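Local coordinates for glutathione peroxidase-like protein (Trypanosoma brucei, PDB 2VUP), which probably reduces hydroperoxides as a peroxidase of the glutathione peroxidase family that draws its electrons from tryparedoxin, at residues 72-75 with 76-80; 104-107 with 108-112. All blocks are in the same frame, centred on the assembly; numbering follows the deposited sequence.

Interaction 1 of 2, residues 72-75 with 76-80; sequences TLYN and KYKSQ
Lys78 folds back over the phenol ring of Tyr74, one turn earlier in the chain, and lays its aliphatic chain against one face. Its CG stands over the middle of the Tyr74 ring, 3.9 Å from the centroid and 10° off the ring normal, a CH-pi contact. Farther along, Lys78 CE reaches Tyr74 CE2 at 3.5 Å, and the bend at chi4 (-65°) leaves NZ 3.6 Å from Tyr74 OH. Asn75 runs alongside the lysine in the same direction, its OD1 4.1 Å from Lys78 CD. Elsewhere round the helix, Leu73 and Tyr77 meet at an oblique angle, CD2 of the leucine 4.0 Å from CE2 of the tyrosine. Along the backbone, Lys76 N bonds Thr72 O at 3.0 Å, while the bonds of Tyr77 N to Leu73 O and Tyr74 O, and of Lys78 N to Tyr74 O, are weak. This is the C-terminal end of helix 63-77, within the beta-alpha-beta unit of strands 51-56 and 83-88. Tyr74 packs on Thr83 and Val84 of strand 83-88, while Tyr77 lies on Leu180, Ile181 and Leu184 of helix 173-185, where Glu177 accepts a hydrogen bond from its hydroxyl and pairs with Lys76 NZ.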
ATOM      1  N   THR A  72       3.276   2.080  12.592  1.00 31.63           N
ATOM      2  CA  THR A  72       4.341   2.918  13.147  1.00 31.86           C
ATOM      3  C   THR A  72       4.631   4.119  12.246  1.00 31.89           C
ATOM      4  O   THR A  72       4.737   5.250  12.732  1.00 31.97           O
ATOM      5  CB  THR A  72       5.628   2.087  13.403  1.00 31.84           C
ATOM      6  OG1 THR A  72       5.400   1.185  14.495  1.00 32.40           O
ATOM      7  CG2 THR A  72       6.816   2.978  13.730  1.00 32.15           C
ATOM      8  N   LEU A  73       4.739   3.875  10.939  1.00 31.85           N
ATOM      9  CA  LEU A  73       4.962   4.948   9.973  1.00 32.01           C
ATOM     10  C   LEU A  73       3.767   5.892   9.844  1.00 32.11           C
ATOM     11  O   LEU A  73       3.942   7.102   9.657  1.00 32.10           O
ATOM     12  CB  LEU A  73       5.330   4.377   8.604  1.00 32.17           C
ATOM     13  CG  LEU A  73       6.721   3.752   8.475  1.00 31.96           C
ATOM     14  CD1 LEU A  73       6.780   2.904   7.223  1.00 32.31           C
ATOM     15  CD2 LEU A  73       7.812   4.821   8.457  1.00 32.07           C
ATOM     16  N   TYR A  74       2.561   5.333   9.937  1.00 32.11           N
ATOM     17  CA  TYR A  74       1.328   6.105   9.818  1.00 32.42           C
ATOM     18  C   TYR A  74       1.166   7.055  11.000  1.00 32.78           C
ATOM     19  O   TYR A  74       0.944   8.250  10.803  1.00 32.86           O
ATOM     20  CB  TYR A  74       0.107   5.186   9.677  1.00 31.91           C
ATOM     21  CG  TYR A  74      -1.218   5.914   9.543  1.00 31.78           C
ATOM     22  CD1 TYR A  74      -1.440   6.831   8.509  1.00 30.79           C
ATOM     23  CD2 TYR A  74      -2.257   5.673  10.444  1.00 30.87           C
ATOM     24  CE1 TYR A  74      -2.658   7.496   8.389  1.00 30.73           C
ATOM     25  CE2 TYR A  74      -3.476   6.325  10.328  1.00 30.19           C
ATOM     26  CZ  TYR A  74      -3.672   7.236   9.306  1.00 31.14           C
ATOM     27  OH  TYR A  74      -4.887   7.883   9.197  1.00 31.71           O
ATOM     28  N   ASN A  75       1.292   6.517  12.210  1.00 33.34           N
ATOM     29  CA  ASN A  75       1.266   7.304  13.444  1.00 34.07           C
ATOM     30  C   ASN A  75       2.351   8.380  13.517  1.00 34.60           C
ATOM     31  O   ASN A  75       2.099   9.493  13.980  1.00 34.79           O
ATOM     32  CB  ASN A  75       1.387   6.381  14.662  1.00 33.99           C
ATOM     33  CG  ASN A  75       0.163   5.502  14.861  1.00 34.03           C
ATOM     34  OD1 ASN A  75      -0.934   5.822  14.401  1.00 34.21           O
ATOM     35  ND2 ASN A  75       0.347   4.392  15.571  1.00 34.26           N
ATOM     36  N   LYS A  76       3.551   8.039  13.052  1.00 35.15           N
ATOM     37  CA  LYS A  76       4.703   8.928  13.147  1.00 35.77           C
ATOM     38  C   LYS A  76       4.641  10.087  12.143  1.00 35.97           C
ATOM     39  O   LYS A  76       5.229  11.148  12.383  1.00 36.10           O
ATOM     40  CB  LYS A  76       5.994   8.127  12.971  1.00 36.05           C
ATOM     41  CG  LYS A  76       7.277   8.848  13.367  1.00 37.15           C
ATOM     42  CD  LYS A  76       8.474   7.937  13.135  1.00 39.00           C
ATOM     43  CE  LYS A  76       9.751   8.527  13.709  1.00 40.13           C
ATOM     44  NZ  LYS A  76      10.784   7.462  13.858  1.00 40.73           N
ATOM     45  N   TYR A  77       3.928   9.896  11.036  1.00 35.83           N
ATOM     46  CA  TYR A  77       3.891  10.923   9.992  1.00 35.83           C
ATOM     47  C   TYR A  77       2.485  11.392   9.576  1.00 36.00           C
ATOM     48  O   TYR A  77       2.349  12.210   8.667  1.00 35.93           O
ATOM     49  CB  TYR A  77       4.759  10.507   8.790  1.00 35.51           C
ATOM     50  CG  TYR A  77       6.211  10.245   9.168  1.00 35.52           C
ATOM     51  CD1 TYR A  77       7.063  11.297   9.518  1.00 35.31           C
ATOM     52  CD2 TYR A  77       6.726   8.945   9.194  1.00 35.11           C
ATOM     53  CE1 TYR A  77       8.393  11.068   9.871  1.00 35.02           C
ATOM     54  CE2 TYR A  77       8.056   8.701   9.543  1.00 35.39           C
ATOM     55  CZ  TYR A  77       8.884   9.770   9.884  1.00 35.75           C
ATOM     56  OH  TYR A  77      10.200   9.546  10.233  1.00 35.17           O
ATOM     57  N   LYS A  78       1.462  10.882  10.267  1.00 36.31           N
ATOM     58  CA  LYS A  78       0.064  11.353  10.159  1.00 36.65           C
ATOM     59  C   LYS A  78      -0.067  12.864   9.967  1.00 36.61           C
ATOM     60  O   LYS A  78      -0.699  13.340   9.017  1.00 36.79           O
ATOM     61  CB  LYS A  78      -0.690  11.004  11.449  1.00 36.80           C
ATOM     62  CG  LYS A  78      -1.596   9.797  11.407  1.00 37.58           C
ATOM     63  CD  LYS A  78      -2.042   9.467  12.827  1.00 39.45           C
ATOM     64  CE  LYS A  78      -3.388   8.769  12.858  1.00 40.24           C
ATOM     65  NZ  LYS A  78      -4.496   9.651  12.363  1.00 41.69           N
ATOM     66  N   SER A  79       0.536  13.606  10.892  1.00 36.29           N
ATOM     67  CA  SER A  79       0.362  15.053  10.996  1.00 35.99           C
ATOM     68  C   SER A  79       1.006  15.860   9.865  1.00 35.49           C
ATOM     69  O   SER A  79       0.737  17.055   9.728  1.00 35.73           O
ATOM     70  CB  SER A  79       0.878  15.530  12.349  1.00 36.14           C
ATOM     71  OG  SER A  79       2.202  15.073  12.561  1.00 37.16           O
ATOM     72  N   GLN A  80       1.848  15.214   9.061  1.00 34.72           N
ATOM     73  CA  GLN A  80       2.477  15.879   7.919  1.00 33.73           C
ATOM     74  C   GLN A  80       1.744  15.595   6.601  1.00 33.11           C
ATOM     75  O   GLN A  80       2.222  15.961   5.521  1.00 33.15           O
ATOM     76  CB  GLN A  80       3.960  15.498   7.812  1.00 33.96           C
ATOM     77  CG  GLN A  80       4.806  15.892   9.032  1.00 33.89           C
ATOM     78  CD  GLN A  80       6.297  15.698   8.804  1.00 33.43           C
ATOM     79  OE1 GLN A  80       6.857  16.180   7.820  1.00 33.18           O
ATOM     80  NE2 GLN A  80       6.948  15.000   9.726  1.00 32.57           N
TER

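Interaction 2 of 2, residues 104-107 with 108-112; sequences KEFV and CTKFK
CG of Phe106 anti to its backbone N (chi1 168°) and CG of Phe111 anti to its carbonyl carbon (chi1 -54°) bring together two rings five positions apart in the chain. They form an offset edge-to-face pair: the edge of Phe111 is directed at the face of Phe106, the planes stand at 70° and the centroids are 5.7 Å apart. The closest atoms are the two CE2 carbons of Phe106 and Phe111, 3.6 Å from each other, and the Phe106 atom lies in the plane of the Phe111 ring. Lys110, bent at chi2, brings its CD to 3.7 Å from Phe106 CE1, so the Phe106 ring has neighbours from both the i+4 and i+5 positions. Thr109 holds OG1 between its backbone N and carbonyl carbon, within reach of two carbonyls, 3.0 Å from Glu105 O and 3.1 Å from Phe106 O. Its methyl CG2 is crossed at about a right angle by the Glu105 side chain, whose OE2 approaches to 3.4 Å. Glu105 O also accepts the backbone bond from Thr109 N. Beyond the last turn, Lys112 takes a positive phi, and its NZ reaches back to Thr109 O at 3.2 Å. Helix 100-111 lays this end against helix 63-77: Phe106 touches Thr63, Val107 touches Tyr67, and the Phe111 ring meets the Tyr67 ring with only a shallow angle between their planes.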
ATOM      1  N   LYS A 104     -11.236  -5.896   7.979  1.00 37.15           N
ATOM      2  CA  LYS A 104     -11.385  -4.659   8.754  1.00 38.32           C
ATOM      3  C   LYS A 104     -11.316  -4.908  10.260  1.00 38.88           C
ATOM      4  O   LYS A 104     -10.621  -4.192  10.979  1.00 38.91           O
ATOM      5  CB  LYS A 104     -12.697  -3.947   8.401  1.00 38.45           C
ATOM      6  CG  LYS A 104     -12.597  -3.007   7.210  1.00 39.06           C
ATOM      7  CD  LYS A 104     -13.939  -2.820   6.499  1.00 40.34           C
ATOM      8  CE  LYS A 104     -14.897  -1.883   7.229  1.00 41.65           C
ATOM      9  NZ  LYS A 104     -15.986  -2.630   7.936  1.00 42.41           N
ATOM     10  N   GLU A 105     -12.024  -5.935  10.725  1.00 39.74           N
ATOM     11  CA  GLU A 105     -12.077  -6.244  12.151  1.00 40.84           C
ATOM     12  C   GLU A 105     -10.740  -6.764  12.686  1.00 41.02           C
ATOM     13  O   GLU A 105     -10.223  -6.243  13.675  1.00 41.21           O
ATOM     14  CB  GLU A 105     -13.218  -7.224  12.461  1.00 41.03           C
ATOM     15  CG  GLU A 105     -13.677  -7.194  13.923  1.00 42.78           C
ATOM     16  CD  GLU A 105     -14.137  -5.807  14.373  1.00 44.71           C
ATOM     17  OE1 GLU A 105     -15.215  -5.349  13.926  1.00 45.58           O
ATOM     18  OE2 GLU A 105     -13.416  -5.175  15.175  1.00 45.34           O
ATOM     19  N   PHE A 106     -10.187  -7.776  12.021  1.00 41.40           N
ATOM     20  CA  PHE A 106      -8.886  -8.353  12.380  1.00 41.76           C
ATOM     21  C   PHE A 106      -7.804  -7.277  12.524  1.00 42.14           C
ATOM     22  O   PHE A 106      -7.080  -7.229  13.523  1.00 42.02           O
ATOM     23  CB  PHE A 106      -8.487  -9.401  11.330  1.00 41.64           C
ATOM     24  CG  PHE A 106      -7.056  -9.864  11.427  1.00 41.59           C
ATOM     25  CD1 PHE A 106      -6.702 -10.896  12.293  1.00 42.03           C
ATOM     26  CD2 PHE A 106      -6.066  -9.287  10.632  1.00 41.73           C
ATOM     27  CE1 PHE A 106      -5.376 -11.336  12.378  1.00 41.99           C
ATOM     28  CE2 PHE A 106      -4.738  -9.715  10.710  1.00 41.20           C
ATOM     29  CZ  PHE A 106      -4.393 -10.740  11.586  1.00 41.60           C
ATOM     30  N   VAL A 107      -7.726  -6.415  11.515  1.00 42.63           N
ATOM     31  CA  VAL A 107      -6.701  -5.382  11.404  1.00 43.13           C
ATOM     32  C   VAL A 107      -6.767  -4.350  12.540  1.00 43.64           C
ATOM     33  O   VAL A 107      -5.734  -3.915  13.062  1.00 43.46           O
ATOM     34  CB  VAL A 107      -6.784  -4.717  10.001  1.00 43.13           C
ATOM     35  CG1 VAL A 107      -6.047  -3.391   9.943  1.00 42.82           C
ATOM     36  CG2 VAL A 107      -6.255  -5.680   8.944  1.00 43.19           C
ATOM     37  N   CYS A 108      -7.984  -3.979  12.923  1.00 44.32           N
ATOM     38  CA  CYS A 108      -8.193  -2.983  13.972  1.00 45.05           C
ATOM     39  C   CYS A 108      -8.020  -3.547  15.384  1.00 45.09           C
ATOM     40  O   CYS A 108      -7.465  -2.874  16.252  1.00 45.25           O
ATOM     41  CB  CYS A 108      -9.559  -2.322  13.808  1.00 45.25           C
ATOM     42  SG  CYS A 108      -9.670  -1.323  12.306  1.00 46.85           S
ATOM     43  N   THR A 109      -8.485  -4.776  15.603  1.00 45.16           N
ATOM     44  CA  THR A 109      -8.367  -5.432  16.913  1.00 45.33           C
ATOM     45  C   THR A 109      -6.920  -5.794  17.266  1.00 45.15           C
ATOM     46  O   THR A 109      -6.483  -5.589  18.403  1.00 45.28           O
ATOM     47  CB  THR A 109      -9.254  -6.704  17.029  1.00 45.38           C
ATOM     48  OG1 THR A 109      -8.921  -7.630  15.987  1.00 46.01           O
ATOM     49  CG2 THR A 109     -10.738  -6.355  16.943  1.00 45.53           C
ATOM     50  N   LYS A 110      -6.182  -6.321  16.291  1.00 44.79           N
ATOM     51  CA  LYS A 110      -4.832  -6.822  16.542  1.00 44.43           C
ATOM     52  C   LYS A 110      -3.756  -5.741  16.522  1.00 44.03           C
ATOM     53  O   LYS A 110      -2.865  -5.728  17.378  1.00 43.95           O
ATOM     54  CB  LYS A 110      -4.475  -7.948  15.570  1.00 44.53           C
ATOM     55  CG  LYS A 110      -5.018  -9.305  15.967  1.00 45.34           C
ATOM     56  CD  LYS A 110      -4.009 -10.406  15.676  1.00 46.45           C
ATOM     57  CE  LYS A 110      -4.311 -11.655  16.497  1.00 47.64           C
ATOM     58  NZ  LYS A 110      -3.088 -12.487  16.733  1.00 47.73           N
ATOM     59  N   PHE A 111      -3.852  -4.823  15.564  1.00 43.41           N
ATOM     60  CA  PHE A 111      -2.752  -3.902  15.291  1.00 42.75           C
ATOM     61  C   PHE A 111      -3.055  -2.442  15.578  1.00 42.37           C
ATOM     62  O   PHE A 111      -2.135  -1.619  15.637  1.00 42.44           O
ATOM     63  CB  PHE A 111      -2.250  -4.095  13.855  1.00 42.75           C
ATOM     64  CG  PHE A 111      -1.869  -5.516  13.543  1.00 42.34           C
ATOM     65  CD1 PHE A 111      -0.649  -6.032  13.977  1.00 42.07           C
ATOM     66  CD2 PHE A 111      -2.737  -6.343  12.837  1.00 42.10           C
ATOM     67  CE1 PHE A 111      -0.296  -7.347  13.703  1.00 42.08           C
ATOM     68  CE2 PHE A 111      -2.394  -7.662  12.558  1.00 42.22           C
ATOM     69  CZ  PHE A 111      -1.169  -8.166  12.994  1.00 42.44           C
ATOM     70  N   LYS A 112      -4.336  -2.131  15.777  1.00 41.76           N
ATOM     71  CA  LYS A 112      -4.794  -0.753  15.992  1.00 41.25           C
ATOM     72  C   LYS A 112      -4.472   0.132  14.789  1.00 40.43           C
ATOM     73  O   LYS A 112      -4.152   1.318  14.934  1.00 40.48           O
ATOM     74  CB  LYS A 112      -4.219  -0.164  17.297  1.00 41.52           C
ATOM     75  CG  LYS A 112      -5.158  -0.221  18.506  1.00 42.41           C
ATOM     76  CD  LYS A 112      -5.590  -1.640  18.854  1.00 43.83           C
ATOM     77  CE  LYS A 112      -6.731  -1.638  19.863  1.00 44.57           C
ATOM     78  NZ  LYS A 112      -7.590  -2.847  19.703  1.00 45.00           N
TER

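Overall arrangement
Interactions 1 and 2 follow one another along the chain, at the C-terminal ends of helices 63-77 and 100-111, with centres 18 Å apart and nearest atoms about 5 Å apart, not touching. Helix 63-77 relates them: interaction 2 packs on its first turns, whereas interaction 1 is made by its last turns, which pack on helix 173-185. Both belong to the thioredoxin-like fold of the glutathione peroxidase family. Interaction 2 is the one near the predicted active-site Cys60, the side chain of Phe106 being about 9 Å from that of the cysteine and touching Ser58; interaction 1 lies away from it.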